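PDB 4MMO: Sso-CP2 metallo-carboxypetidase from Sulfolobus solfataricus, which probably acts as a zinc-dependent carboxypeptidase of the M20 family, hydrolysing peptides from their C-terminal end. Local coordinates for residues T65-N70 and D158-E163; A111-I116 and V129-E134; P173-G178 and D394-I399; Y345-S350 and Q381-F386; N352-K357 and K432-L437. All blocks are in the same frame, centred on the assembly; numbering follows the deposited sequence.

Contact 1: residues T65-N70 and D158-E163; sequences TLLIYN and DSVIME
Ile68 lies alongside Ile161, the two side chains pointing the same way, with Ile68 CG1 3.8 Å from Ile161 CG1. Ile161 holds its CG1 branch between its own backbone N and carbonyl carbon (chi1 62°), which carries CD1 up beside both branches of Ile68. Leu66 joins them on the same face, its CD1 4.0 Å from Ile161 CG2. Branched aliphatic residues suit this face because helices 102-121 and 417-433 cover it; cutting Ile68 back to an alanine is likely to open a gap beside Ile161 and leave Ile116 of the covering helix with less to pack on. The backbones run as parallel neighbours in the mixed sheet of the M20 catalytic domain. Leu67 N donates to Ser159 O at 2.9 Å and almost straight (176°), Ile161 N donates to Leu67 O, and Tyr69 N to Ile161 O. Where the pairing begins, Thr65 N is held 2.7 Å from Asp158 OD2, which uses its anti lone pair, and a water also links that oxygen to Thr65 OG1. Farther along, the Tyr69 ring has Met162 CE over one face, 4.0 Å from the centroid, in a CH-pi contact; Met162 reaches it because its chain folds back at chi2 and chi3. Glu163 N meets the edge of this ring in its plane, and the Tyr69 hydroxyl is hydrogen-bonded to Glu134. Just past the strand, Glu163 binds the zinc ion with His71 and Asp104, while its CA makes a CA-H...O contact of 3.4 Å with Tyr69 O.

Contact 2: residues A111-I116 and V129-E134; sequences ARLFAI and VKLLYE
Helix 111-116 runs nearly antiparallel to strand 129-134, their axes 11.8 Å apart at closest and 157° between their directions, so the layers meet through side chains alone. This is the returning half of a beta-alpha-beta crossover: helix 102-121 passes over the sheet, and the chain re-enters it as strand 128-134, parallel to and beside strand 65-71. The strand turns Val129, Leu131 and Tyr133 to the helix, while Lys130 and Leu132 occupy the other face. From the helix come Ile116 and Leu113, one turn apart, and together the five make a fully buried, almost wholly hydrocarbon seam. Ile116 aims at the strand with an extended CG1 branch (chi2 168°), and its CD1 meets Val129 CG1 tip to tip at 3.9 Å. The same methyl slides past Leu131, whose CD2 is 4.1 Å from Ile116 CD1. Leucine fits at position 131 because its two methyls divide between the helix residues: the other one, CD1, lies 4.0 Å from Leu113 CD2. Leu113 leaves the helix obliquely and only its end comes near the strand; the side chain also packs on Val35 and Leu39 of helix 24-39. Arg112 uses its length differently, reaching past the seam to hydrogen-bond Met162 O through NH1. Tyr133 carries its ring out from the strand far enough for its hydroxyl oxygen to meet the Leu113 side chain. It crosses Leu113 at a slant, with Tyr133 OH 3.7 Å from Leu113 CG and 3.9 Å from Leu113 CD2.

Contact 3: residues P173-G178 and D394-I399; sequences PQIVLG and DAVSAI
Val396 CG2 sits at the apolar centre, 3.6 Å from Ile175 CG2 and 4.1 Å from Leu177 CD2, so one methyl serves two residues of 173-178. Ile175 bends at chi2 (-64°), and its CD1 comes to rest 3.6 Å from Ala398 CB; the small alanine leaves room for that methyl, and Met359 of helix 354-367 packs against both. Outward from this cluster, the backbones of Val176 and Ser397 form an antiparallel hydrogen-bonded pair. Ser397 N donates to Val176 O at 2.8 Å, lying in the carbonyl plane, whereas Val176 N reaches Ser397 O at 3.0 Å from a position tilted 28° out of it. Beyond the pair the two segments part, and a water takes over, donating to Gln174 O and accepting from Ile399 N. On the polar side Ser397 OG has a weak hydrogen bond from Gly164 N, just past the zinc ligand Glu163; the Ser397 side chain is about 8 Å from the metal at nearest atoms. Here the single antiparallel bridge joins two sheets: the small parallel pair 174-176 and 372-374, and, through the segment that holds strand 395-396, the edge of the catalytic domain's mixed sheet.

Contact 4: residues Y345-S350 and Q381-F386; sequences YPVRTS and QPMGLF
Tyr345 meets Gly384 through its backbone and CB, and a bridging water completes the join: the water donates to Tyr345 O at 2.6 Å and to Gln381 O, and accepts from Gly384 N at 2.8 Å. It thus satisfies an amide in the first turn of helix 383-389 as well as two carbonyls. Glycine is apt at position 384, since a beta carbon there would fall only 3.0 Å from Tyr345 CB. Next in line, Val347 faces the helix and divides its methyls. CG2 presses on the bare backbone, 3.3 Å from Gly384 CA, while CG1, anti to the backbone N (chi1 175°), lies 4.0 Å from Met383 CE. Thr349 also faces the helix, and its CG2 meets Met383 CE tip to tip at 3.9 Å. Methionine suits this place because its long chain, fully extended beyond CG, can run past Val347 as far as Thr349. Thr349 OG1 lies in hydrogen-bonding contact with two carbonyls, Leu177 O and Ala395 O, which must share its one proton. Strand 337-348 belongs to the large antiparallel sheet, where Val347 pairs through its backbone with Val179 of strand 178-190. Helix 383-389 belongs with the zinc-binding part of the fold: its far side carries Leu385 onto helix 144-149 and Phe386 onto Tyr69 and Leu67 of strand 65-71, so the contact sets the end of one sheet against a helix that packs on the other.

Contact 5: residues N352-K357 and K432-L437; sequences NSTVVK and KLYPIL
The start of helix 354-367 meets the C-terminus where Thr354 and Val355, in the helix's first turn, pack against Tyr434 and Leu437 at the end of the chain, near the close of helix 417-433. The first turn is closed by Ser353 as N-cap, its OG accepting from Val356 N at 3.2 Å. Tyr434, with CG anti to the backbone N (chi1 173°), reaches across to this turn and crosses Thr354 at about a right angle. Its CE1 lies 3.7 Å from Thr354 OG1 and 3.9 Å from Val355 CB. An aromatic residue fits because its ring carbons CD1 and CE1 pack on the turn while its hydroxyl travels on to bond Ser159 OG at the sheet; Lys64 adds a cation-pi contact with the ring. A leucine in place of Tyr434 would probably leave Ser159 OG without this partner and Lys64 without its ring. Farther out, Leu437 CD1 lies 4.1 Å from Lys357 CB, and Thr354 CG2 is 3.9 Å from Leu437 O. The terminal carboxylate makes a salt bridge through OXT to Lys64. Between the two segments the contact is van der Waals, and directional bonds to the C-terminus include those of Ser159 and Lys64.

How the contacts relate
Contact 1 is the hub, and the other four all touch it. Contact 2 is nested in the loop it closes and shares its sheet: Ile68 N lies 2.7 Å from Lys130 O. Contact 3 continues that sheet on the other side, with Met162 N 2.8 Å from Val396 O. Contact 4 lies about 12 Å from contact 1, centre to centre, and reaches the zinc ligand's backbone, Gln381 OE1 being 2.8 Å from Glu163 N. Contacts 3 and 4 meet through their backbones, Leu177 O lying 2.8 Å from Thr349 N. Contact 5, away from the zinc site, packs on contact 1 with Val355 CG2 3.9 Å from Ile161 CG2.

Contact 1: residues T65-N70 and D158-E163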
# COMPACT_ATOMS: atom_id res chain seq x y z
N THR A 65 48.29 -9.19 -5.52
CA THR A 65 47.42 -8.15 -6.06
C THR A 65 46.10 -8.12 -5.30
O THR A 65 45.42 -9.14 -5.18
CB THR A 65 47.12 -8.38 -7.55
OG1 THR A 65 48.35 -8.36 -8.29
CG2 THR A 65 46.19 -7.30 -8.10
N LEU A 66 45.76 -6.94 -4.79
CA LEU A 66 44.52 -6.73 -4.05
C LEU A 66 43.52 -5.91 -4.87
O LEU A 66 43.86 -4.85 -5.40
CB LEU A 66 44.82 -6.03 -2.73
CG LEU A 66 43.62 -5.62 -1.87
CD1 LEU A 66 42.88 -6.84 -1.35
CD2 LEU A 66 44.06 -4.73 -0.72
N LEU A 67 42.29 -6.40 -4.96
CA LEU A 67 41.19 -5.67 -5.58
C LEU A 67 40.36 -5.01 -4.49
O LEU A 67 39.85 -5.69 -3.60
CB LEU A 67 40.32 -6.62 -6.41
CG LEU A 67 39.12 -6.01 -7.14
CD1 LEU A 67 39.55 -4.91 -8.10
CD2 LEU A 67 38.35 -7.08 -7.90
N ILE A 68 40.23 -3.68 -4.55
CA ILE A 68 39.47 -2.94 -3.55
C ILE A 68 38.17 -2.40 -4.16
O ILE A 68 38.20 -1.68 -5.15
CB ILE A 68 40.29 -1.77 -2.97
CG1 ILE A 68 41.54 -2.32 -2.27
CG2 ILE A 68 39.45 -0.94 -2.00
CD1 ILE A 68 42.41 -1.27 -1.61
N TYR A 69 37.04 -2.77 -3.55
CA TYR A 69 35.73 -2.34 -4.00
C TYR A 69 35.11 -1.33 -3.04
O TYR A 69 35.11 -1.52 -1.83
CB TYR A 69 34.79 -3.55 -4.15
CG TYR A 69 33.33 -3.19 -4.32
CD1 TYR A 69 32.51 -2.99 -3.22
CD2 TYR A 69 32.76 -3.05 -5.58
CE1 TYR A 69 31.17 -2.67 -3.36
CE2 TYR A 69 31.42 -2.73 -5.74
CZ TYR A 69 30.63 -2.54 -4.63
OH TYR A 69 29.30 -2.21 -4.77
N ASN A 70 34.60 -0.24 -3.60
CA ASN A 70 33.79 0.73 -2.86
C ASN A 70 32.73 1.30 -3.80
O ASN A 70 32.76 1.04 -4.99
CB ASN A 70 34.66 1.85 -2.29
CG ASN A 70 35.52 1.39 -1.12
OD1 ASN A 70 36.73 1.20 -1.26
ND2 ASN A 70 34.89 1.22 0.04
N ASP A 158 44.48 -11.59 -6.35
CA ASP A 158 44.57 -12.74 -5.45
C ASP A 158 43.54 -12.65 -4.33
O ASP A 158 43.15 -13.66 -3.76
CB ASP A 158 45.97 -12.84 -4.85
CG ASP A 158 47.04 -12.83 -5.91
OD1 ASP A 158 47.12 -13.80 -6.69
OD2 ASP A 158 47.81 -11.84 -5.97
N SER A 159 43.11 -11.43 -4.02
CA SER A 159 42.11 -11.24 -2.98
C SER A 159 41.33 -9.96 -3.23
O SER A 159 41.74 -9.11 -4.01
CB SER A 159 42.76 -11.19 -1.60
OG SER A 159 43.62 -10.08 -1.48
N VAL A 160 40.19 -9.84 -2.54
CA VAL A 160 39.33 -8.69 -2.69
C VAL A 160 38.78 -8.25 -1.34
O VAL A 160 38.42 -9.09 -0.51
CB VAL A 160 38.16 -8.98 -3.66
CG1 VAL A 160 37.39 -10.22 -3.22
CG2 VAL A 160 37.23 -7.79 -3.78
N ILE A 161 38.71 -6.94 -1.13
CA ILE A 161 37.99 -6.40 0.02
C ILE A 161 36.78 -5.61 -0.46
O ILE A 161 36.87 -4.78 -1.37
CB ILE A 161 38.91 -5.57 0.95
CG1 ILE A 161 39.49 -4.35 0.23
CG2 ILE A 161 40.04 -6.45 1.51
CD1 ILE A 161 40.13 -3.34 1.17
N MET A 162 35.63 -5.88 0.15
CA MET A 162 34.39 -5.25 -0.24
C MET A 162 34.28 -3.86 0.39
O MET A 162 35.29 -3.32 0.86
CB MET A 162 33.20 -6.14 0.13
CG MET A 162 33.21 -7.49 -0.56
SD MET A 162 33.31 -7.37 -2.37
CE MET A 162 31.78 -6.50 -2.72
N GLU A 163 33.08 -3.28 0.40
CA GLU A 163 32.92 -1.87 0.74
C GLU A 163 33.39 -1.57 2.17
O GLU A 163 33.80 -0.45 2.48
CB GLU A 163 31.47 -1.39 0.50
CG GLU A 163 30.47 -1.62 1.63
CD GLU A 163 29.14 -0.89 1.40
OE1 GLU A 163 28.80 0.01 2.19
OE2 GLU A 163 28.43 -1.19 0.42
O HOH W 1 49.34 -10.79 -8.40

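Contact 2: residues A111-I116 and V129-E134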
# COMPACT_ATOMS: atom_id res chain seq x y z
N ALA A 111 39.18 7.01 3.19
CA ALA A 111 40.17 6.56 4.16
C ALA A 111 41.16 5.62 3.48
O ALA A 111 42.37 5.80 3.57
CB ALA A 111 39.50 5.87 5.34
N ARG A 112 40.62 4.62 2.78
CA ARG A 112 41.45 3.64 2.09
C ARG A 112 42.38 4.31 1.08
O ARG A 112 43.55 3.92 0.96
CB ARG A 112 40.58 2.62 1.37
CG ARG A 112 39.78 1.72 2.30
CD ARG A 112 38.91 0.76 1.52
NE ARG A 112 38.23 -0.19 2.39
CZ ARG A 112 37.38 -1.12 1.97
NH1 ARG A 112 37.09 -1.23 0.68
NH2 ARG A 112 36.81 -1.94 2.84
N LEU A 113 41.87 5.32 0.38
CA LEU A 113 42.66 6.05 -0.61
C LEU A 113 43.85 6.76 0.03
O LEU A 113 44.95 6.75 -0.51
CB LEU A 113 41.80 7.09 -1.33
CG LEU A 113 41.28 6.76 -2.73
CD1 LEU A 113 40.43 7.91 -3.24
CD2 LEU A 113 42.41 6.47 -3.70
N PHE A 114 43.61 7.38 1.18
CA PHE A 114 44.66 8.12 1.86
C PHE A 114 45.68 7.17 2.51
O PHE A 114 46.85 7.52 2.64
CB PHE A 114 44.07 9.11 2.86
CG PHE A 114 43.68 10.42 2.25
CD1 PHE A 114 44.65 11.36 1.93
CD2 PHE A 114 42.36 10.72 1.97
CE1 PHE A 114 44.31 12.56 1.35
CE2 PHE A 114 42.01 11.92 1.39
CZ PHE A 114 42.98 12.85 1.08
N ALA A 115 45.23 5.98 2.90
CA ALA A 115 46.16 4.97 3.41
C ALA A 115 47.13 4.57 2.31
O ALA A 115 48.34 4.52 2.52
CB ALA A 115 45.40 3.75 3.91
N ILE A 116 46.60 4.30 1.11
CA ILE A 116 47.43 3.91 -0.02
C ILE A 116 48.43 5.01 -0.33
O ILE A 116 49.60 4.74 -0.61
CB ILE A 116 46.57 3.60 -1.26
CG1 ILE A 116 45.68 2.38 -0.99
CG2 ILE A 116 47.45 3.33 -2.48
CD1 ILE A 116 44.60 2.16 -2.04
N VAL A 129 47.57 -2.80 -6.11
CA VAL A 129 46.20 -2.45 -5.77
C VAL A 129 45.41 -2.06 -7.01
O VAL A 129 45.84 -1.21 -7.80
CB VAL A 129 46.16 -1.30 -4.75
CG1 VAL A 129 44.73 -0.84 -4.49
CG2 VAL A 129 46.81 -1.74 -3.46
N LYS A 130 44.27 -2.70 -7.18
CA LYS A 130 43.31 -2.35 -8.22
C LYS A 130 42.07 -1.80 -7.54
O LYS A 130 41.54 -2.41 -6.61
CB LYS A 130 42.96 -3.57 -9.06
CG LYS A 130 44.14 -4.12 -9.83
CD LYS A 130 43.75 -5.35 -10.62
CE LYS A 130 44.88 -5.77 -11.56
NZ LYS A 130 44.52 -6.98 -12.34
N LEU A 131 41.62 -0.63 -8.00
CA LEU A 131 40.48 0.06 -7.41
C LEU A 131 39.27 -0.04 -8.33
O LEU A 131 39.38 0.18 -9.53
CB LEU A 131 40.80 1.53 -7.18
CG LEU A 131 42.00 1.87 -6.30
CD1 LEU A 131 42.17 3.39 -6.26
CD2 LEU A 131 41.84 1.31 -4.89
N LEU A 132 38.12 -0.37 -7.75
CA LEU A 132 36.88 -0.46 -8.52
C LEU A 132 35.75 0.20 -7.75
O LEU A 132 35.20 -0.38 -6.81
CB LEU A 132 36.54 -1.92 -8.83
CG LEU A 132 35.44 -2.13 -9.88
CD1 LEU A 132 35.91 -1.62 -11.22
CD2 LEU A 132 35.05 -3.59 -9.99
N TYR A 133 35.41 1.42 -8.16
CA TYR A 133 34.35 2.19 -7.53
C TYR A 133 33.12 2.27 -8.44
O TYR A 133 33.20 2.87 -9.52
CB TYR A 133 34.84 3.60 -7.22
CG TYR A 133 36.09 3.66 -6.37
CD1 TYR A 133 36.33 2.70 -5.39
CD2 TYR A 133 37.02 4.67 -6.55
CE1 TYR A 133 37.47 2.76 -4.60
CE2 TYR A 133 38.16 4.74 -5.77
CZ TYR A 133 38.38 3.78 -4.80
OH TYR A 133 39.51 3.84 -4.02
N GLU A 134 32.00 1.69 -8.01
CA GLU A 134 30.76 1.74 -8.79
C GLU A 134 29.81 2.81 -8.24
O GLU A 134 30.02 3.35 -7.15
CB GLU A 134 30.06 0.38 -8.81
CG GLU A 134 29.37 -0.02 -7.50
CD GLU A 134 28.16 -0.93 -7.73
OE1 GLU A 134 27.43 -0.72 -8.72
OE2 GLU A 134 27.95 -1.86 -6.91

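Contact 3: residues P173-G178 and D394-I399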
# COMPACT_ATOMS: atom_id res chain seq x y z
N PRO A 173 35.73 -3.21 15.96
CA PRO A 173 35.68 -3.34 14.50
C PRO A 173 35.04 -4.66 14.09
O PRO A 173 35.13 -5.64 14.84
CB PRO A 173 37.15 -3.30 14.09
CG PRO A 173 37.91 -3.73 15.31
CD PRO A 173 37.12 -3.22 16.47
N GLN A 174 34.40 -4.69 12.92
CA GLN A 174 33.71 -5.88 12.44
C GLN A 174 34.35 -6.45 11.18
O GLN A 174 34.76 -5.71 10.28
CB GLN A 174 32.24 -5.57 12.18
CG GLN A 174 31.46 -5.26 13.45
CD GLN A 174 30.00 -4.99 13.19
OE1 GLN A 174 29.13 -5.68 13.72
NE2 GLN A 174 29.72 -3.98 12.37
N ILE A 175 34.44 -7.77 11.13
CA ILE A 175 34.98 -8.49 9.99
C ILE A 175 33.86 -9.38 9.47
O ILE A 175 33.32 -10.21 10.21
CB ILE A 175 36.18 -9.39 10.38
CG1 ILE A 175 37.22 -8.60 11.18
CG2 ILE A 175 36.81 -10.02 9.14
CD1 ILE A 175 37.88 -7.48 10.43
N VAL A 176 33.51 -9.21 8.20
CA VAL A 176 32.36 -9.89 7.62
C VAL A 176 32.79 -10.74 6.43
O VAL A 176 33.34 -10.24 5.45
CB VAL A 176 31.29 -8.88 7.21
CG1 VAL A 176 30.02 -9.58 6.78
CG2 VAL A 176 31.01 -7.92 8.38
N LEU A 177 32.51 -12.04 6.52
CA LEU A 177 33.03 -13.02 5.57
C LEU A 177 32.01 -13.43 4.51
O LEU A 177 32.14 -14.50 3.92
CB LEU A 177 33.50 -14.27 6.32
CG LEU A 177 34.42 -14.02 7.51
CD1 LEU A 177 34.87 -15.35 8.10
CD2 LEU A 177 35.61 -13.18 7.12
N GLY A 178 31.01 -12.60 4.27
CA GLY A 178 30.01 -12.93 3.27
C GLY A 178 28.78 -12.04 3.27
O GLY A 178 28.72 -11.04 3.97
N ASP A 394 39.21 -15.51 -1.88
CA ASP A 394 39.67 -14.79 -0.70
C ASP A 394 39.05 -13.41 -0.67
O ASP A 394 39.62 -12.45 -1.20
CB ASP A 394 41.20 -14.71 -0.66
CG ASP A 394 41.86 -16.08 -0.57
OD1 ASP A 394 41.19 -17.03 -0.13
OD2 ASP A 394 43.04 -16.21 -0.95
N ALA A 395 37.87 -13.32 -0.07
CA ALA A 395 37.13 -12.07 0.00
C ALA A 395 36.70 -11.78 1.44
O ALA A 395 36.39 -12.70 2.19
CB ALA A 395 35.91 -12.12 -0.91
N VAL A 396 36.69 -10.50 1.80
CA VAL A 396 36.27 -10.07 3.12
C VAL A 396 35.67 -8.67 3.03
O VAL A 396 35.97 -7.91 2.10
CB VAL A 396 37.46 -10.05 4.10
CG1 VAL A 396 38.54 -9.09 3.62
CG2 VAL A 396 37.01 -9.70 5.52
N SER A 397 34.81 -8.33 3.99
CA SER A 397 34.32 -6.96 4.12
C SER A 397 34.72 -6.43 5.49
O SER A 397 34.17 -6.83 6.52
CB SER A 397 32.81 -6.91 3.95
OG SER A 397 32.37 -5.56 3.90
N ALA A 398 35.68 -5.51 5.48
CA ALA A 398 36.20 -4.95 6.72
C ALA A 398 36.87 -3.62 6.43
O ALA A 398 37.20 -3.33 5.28
CB ALA A 398 37.20 -5.89 7.32
N ILE A 399 37.14 -2.87 7.50
CA ILE A 399 37.55 -1.46 7.47
C ILE A 399 36.30 -0.60 7.32
O ILE A 399 35.50 -0.81 6.41
CB ILE A 399 38.56 -1.12 6.36
CG1 ILE A 399 39.78 -2.05 6.43
CG2 ILE A 399 39.00 0.34 6.50
CD1 ILE A 399 40.71 -1.94 5.24
O HOH W 2 36.87 -3.96 10.06

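Contact 4: residues Y345-S350 and Q381-F386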
# COMPACT_ATOMS: atom_id res chain seq x y z
N TYR A 345 23.88 -13.18 -5.50
CA TYR A 345 24.22 -14.49 -4.95
C TYR A 345 24.64 -14.37 -3.49
O TYR A 345 25.30 -13.40 -3.12
CB TYR A 345 25.37 -15.12 -5.75
CG TYR A 345 25.03 -15.47 -7.18
CD1 TYR A 345 25.19 -14.54 -8.20
CD2 TYR A 345 24.55 -16.73 -7.51
CE1 TYR A 345 24.88 -14.86 -9.51
CE2 TYR A 345 24.24 -17.06 -8.81
CZ TYR A 345 24.40 -16.12 -9.81
OH TYR A 345 24.09 -16.44 -11.11
N PRO A 346 24.26 -15.35 -2.66
CA PRO A 346 24.81 -15.40 -1.30
C PRO A 346 26.27 -15.84 -1.33
O PRO A 346 26.68 -16.48 -2.30
CB PRO A 346 23.96 -16.46 -0.61
CG PRO A 346 23.54 -17.36 -1.71
CD PRO A 346 23.34 -16.47 -2.91
N VAL A 347 27.03 -15.50 -0.29
CA VAL A 347 28.46 -15.79 -0.24
C VAL A 347 28.92 -16.02 1.19
O VAL A 347 28.46 -15.34 2.11
CB VAL A 347 29.29 -14.61 -0.80
CG1 VAL A 347 30.79 -14.86 -0.64
CG2 VAL A 347 28.96 -14.35 -2.25
N ARG A 348 29.83 -16.97 1.36
CA ARG A 348 30.53 -17.18 2.62
C ARG A 348 31.94 -17.65 2.33
O ARG A 348 32.13 -18.63 1.60
CB ARG A 348 29.81 -18.21 3.48
CG ARG A 348 28.74 -17.63 4.36
CD ARG A 348 28.02 -18.70 5.14
NE ARG A 348 26.81 -18.18 5.76
CZ ARG A 348 25.73 -18.90 6.02
NH1 ARG A 348 25.68 -20.19 5.74
NH2 ARG A 348 24.68 -18.31 6.58
N THR A 349 32.93 -16.95 2.87
CA THR A 349 34.33 -17.29 2.62
C THR A 349 35.03 -17.69 3.91
O THR A 349 34.49 -17.54 5.00
CB THR A 349 35.08 -16.10 1.98
OG1 THR A 349 35.16 -15.02 2.91
CG2 THR A 349 34.36 -15.64 0.72
N SER A 350 36.25 -18.20 3.76
CA SER A 350 36.98 -18.76 4.89
C SER A 350 37.59 -17.70 5.80
O SER A 350 38.09 -16.67 5.35
CB SER A 350 38.10 -19.67 4.38
OG SER A 350 39.02 -19.95 5.41
N GLN A 381 25.24 -7.36 -0.74
CA GLN A 381 26.31 -6.60 -1.36
C GLN A 381 26.77 -7.45 -2.55
O GLN A 381 26.59 -8.66 -2.53
CB GLN A 381 27.43 -6.38 -0.33
CG GLN A 381 28.48 -5.35 -0.71
CD GLN A 381 29.53 -5.09 0.37
OE1 GLN A 381 30.48 -4.35 0.14
NE2 GLN A 381 29.35 -5.69 1.56
N PRO A 382 27.34 -6.82 -3.60
CA PRO A 382 27.68 -7.64 -4.77
C PRO A 382 28.97 -8.48 -4.63
O PRO A 382 29.69 -8.69 -5.60
CB PRO A 382 27.81 -6.60 -5.89
CG PRO A 382 28.19 -5.35 -5.20
CD PRO A 382 27.47 -5.38 -3.88
N MET A 383 29.22 -8.97 -3.42
CA MET A 383 30.36 -9.84 -3.15
C MET A 383 30.32 -11.07 -4.06
O MET A 383 31.36 -11.56 -4.50
CB MET A 383 30.33 -10.27 -1.69
CG MET A 383 31.59 -10.94 -1.18
SD MET A 383 31.57 -11.02 0.62
CE MET A 383 33.03 -12.00 0.95
N GLY A 384 29.11 -11.54 -4.34
CA GLY A 384 28.92 -12.72 -5.17
C GLY A 384 29.57 -12.62 -6.54
O GLY A 384 30.08 -13.61 -7.05
N LEU A 385 29.56 -11.43 -7.13
CA LEU A 385 30.16 -11.25 -8.44
C LEU A 385 31.66 -11.47 -8.39
O LEU A 385 32.23 -12.11 -9.27
CB LEU A 385 29.87 -9.84 -8.97
CG LEU A 385 28.40 -9.47 -9.10
CD1 LEU A 385 28.27 -8.07 -9.69
CD2 LEU A 385 27.64 -10.49 -9.95
N PHE A 386 32.30 -10.96 -7.35
CA PHE A 386 33.75 -11.04 -7.24
C PHE A 386 34.19 -12.46 -6.93
O PHE A 386 35.18 -12.95 -7.47
CB PHE A 386 34.24 -10.05 -6.18
CG PHE A 386 34.00 -8.61 -6.55
CD1 PHE A 386 34.86 -7.95 -7.42
CD2 PHE A 386 32.90 -7.93 -6.06
CE1 PHE A 386 34.63 -6.64 -7.78
CE2 PHE A 386 32.68 -6.61 -6.41
CZ PHE A 386 33.54 -5.96 -7.27
O HOH W 3 26.37 -11.12 -3.87

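Contact 5: residues N352-K357 and K432-L437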
# COMPACT_ATOMS: atom_id res chain seq x y z
N ASN A 352 40.18 -18.33 7.30
CA ASN A 352 41.59 -18.72 7.31
C ASN A 352 42.42 -18.12 6.18
O ASN A 352 43.62 -18.35 6.11
CB ASN A 352 41.71 -20.24 7.27
CG ASN A 352 41.15 -20.89 8.51
OD1 ASN A 352 41.39 -20.42 9.62
ND2 ASN A 352 40.39 -21.96 8.32
N SER A 353 41.78 -17.37 5.29
CA SER A 353 42.51 -16.74 4.21
C SER A 353 43.44 -15.70 4.80
O SER A 353 43.18 -15.17 5.89
CB SER A 353 41.56 -16.09 3.20
OG SER A 353 41.04 -14.87 3.71
N THR A 354 44.53 -15.41 4.10
CA THR A 354 45.48 -14.42 4.58
C THR A 354 44.87 -13.01 4.61
O THR A 354 45.19 -12.22 5.50
CB THR A 354 46.75 -14.40 3.72
OG1 THR A 354 46.39 -14.30 2.34
CG2 THR A 354 47.55 -15.68 3.93
N VAL A 355 44.00 -12.70 3.65
CA VAL A 355 43.41 -11.37 3.62
C VAL A 355 42.56 -11.18 4.88
O VAL A 355 42.60 -10.12 5.50
CB VAL A 355 42.59 -11.08 2.32
CG1 VAL A 355 41.34 -11.96 2.22
CG2 VAL A 355 42.20 -9.61 2.25
N VAL A 356 41.84 -12.22 5.28
CA VAL A 356 41.05 -12.14 6.50
C VAL A 356 41.97 -12.01 7.71
O VAL A 356 41.74 -11.17 8.59
CB VAL A 356 40.11 -13.36 6.67
CG1 VAL A 356 39.47 -13.37 8.06
CG2 VAL A 356 39.03 -13.34 5.61
N LYS A 357 43.01 -12.84 7.74
CA LYS A 357 43.96 -12.82 8.85
C LYS A 357 44.59 -11.45 8.99
O LYS A 357 44.60 -10.88 10.07
CB LYS A 357 45.05 -13.88 8.62
CG LYS A 357 44.62 -15.29 9.00
CD LYS A 357 45.60 -16.33 8.47
CE LYS A 357 45.51 -17.63 9.25
NZ LYS A 357 46.40 -18.68 8.68
N LYS A 432 50.21 -3.28 5.04
CA LYS A 432 51.58 -3.63 5.42
C LYS A 432 51.66 -5.11 5.74
O LYS A 432 52.68 -5.76 5.50
CB LYS A 432 52.02 -2.82 6.64
CG LYS A 432 52.44 -1.39 6.32
CD LYS A 432 52.57 -0.57 7.59
CE LYS A 432 53.56 0.57 7.41
NZ LYS A 432 53.36 1.64 8.42
N LEU A 433 50.57 -5.64 6.27
CA LEU A 433 50.52 -6.97 6.85
C LEU A 433 50.13 -8.04 5.83
O LEU A 433 50.68 -9.15 5.84
CB LEU A 433 49.52 -6.94 8.00
CG LEU A 433 49.47 -8.09 9.00
CD1 LEU A 433 50.84 -8.40 9.57
CD2 LEU A 433 48.52 -7.68 10.10
N TYR A 434 49.19 -7.71 4.95
CA TYR A 434 48.72 -8.65 3.93
C TYR A 434 49.85 -9.29 3.11
O TYR A 434 49.86 -10.50 2.92
CB TYR A 434 47.71 -7.98 3.00
CG TYR A 434 47.29 -8.84 1.83
CD1 TYR A 434 46.66 -10.06 2.02
CD2 TYR A 434 47.52 -8.42 0.52
CE1 TYR A 434 46.28 -10.84 0.96
CE2 TYR A 434 47.14 -9.20 -0.55
CZ TYR A 434 46.52 -10.41 -0.33
OH TYR A 434 46.14 -11.19 -1.40
N PRO A 435 50.80 -8.47 2.62
CA PRO A 435 51.83 -9.06 1.76
C PRO A 435 52.87 -9.92 2.48
O PRO A 435 53.55 -10.70 1.81
CB PRO A 435 52.49 -7.83 1.12
CG PRO A 435 52.24 -6.72 2.06
CD PRO A 435 50.93 -7.01 2.73
N ILE A 436 52.99 -9.81 3.80
CA ILE A 436 53.99 -10.59 4.53
C ILE A 436 53.43 -11.92 5.03
O ILE A 436 54.20 -12.84 5.34
CB ILE A 436 54.64 -9.80 5.70
CG1 ILE A 436 53.65 -9.52 6.83
CG2 ILE A 436 55.25 -8.51 5.19
CD1 ILE A 436 54.28 -8.92 8.08
N LEU A 437 52.11 -12.04 5.09
CA LEU A 437 51.49 -13.28 5.54
C LEU A 437 51.41 -14.29 4.40
O LEU A 437 51.43 -15.50 4.62
CB LEU A 437 50.09 -13.02 6.10
CG LEU A 437 50.01 -12.15 7.36
CD1 LEU A 437 48.56 -11.90 7.72
CD2 LEU A 437 50.75 -12.79 8.51
OXT LEU A 437 51.34 -13.91 3.23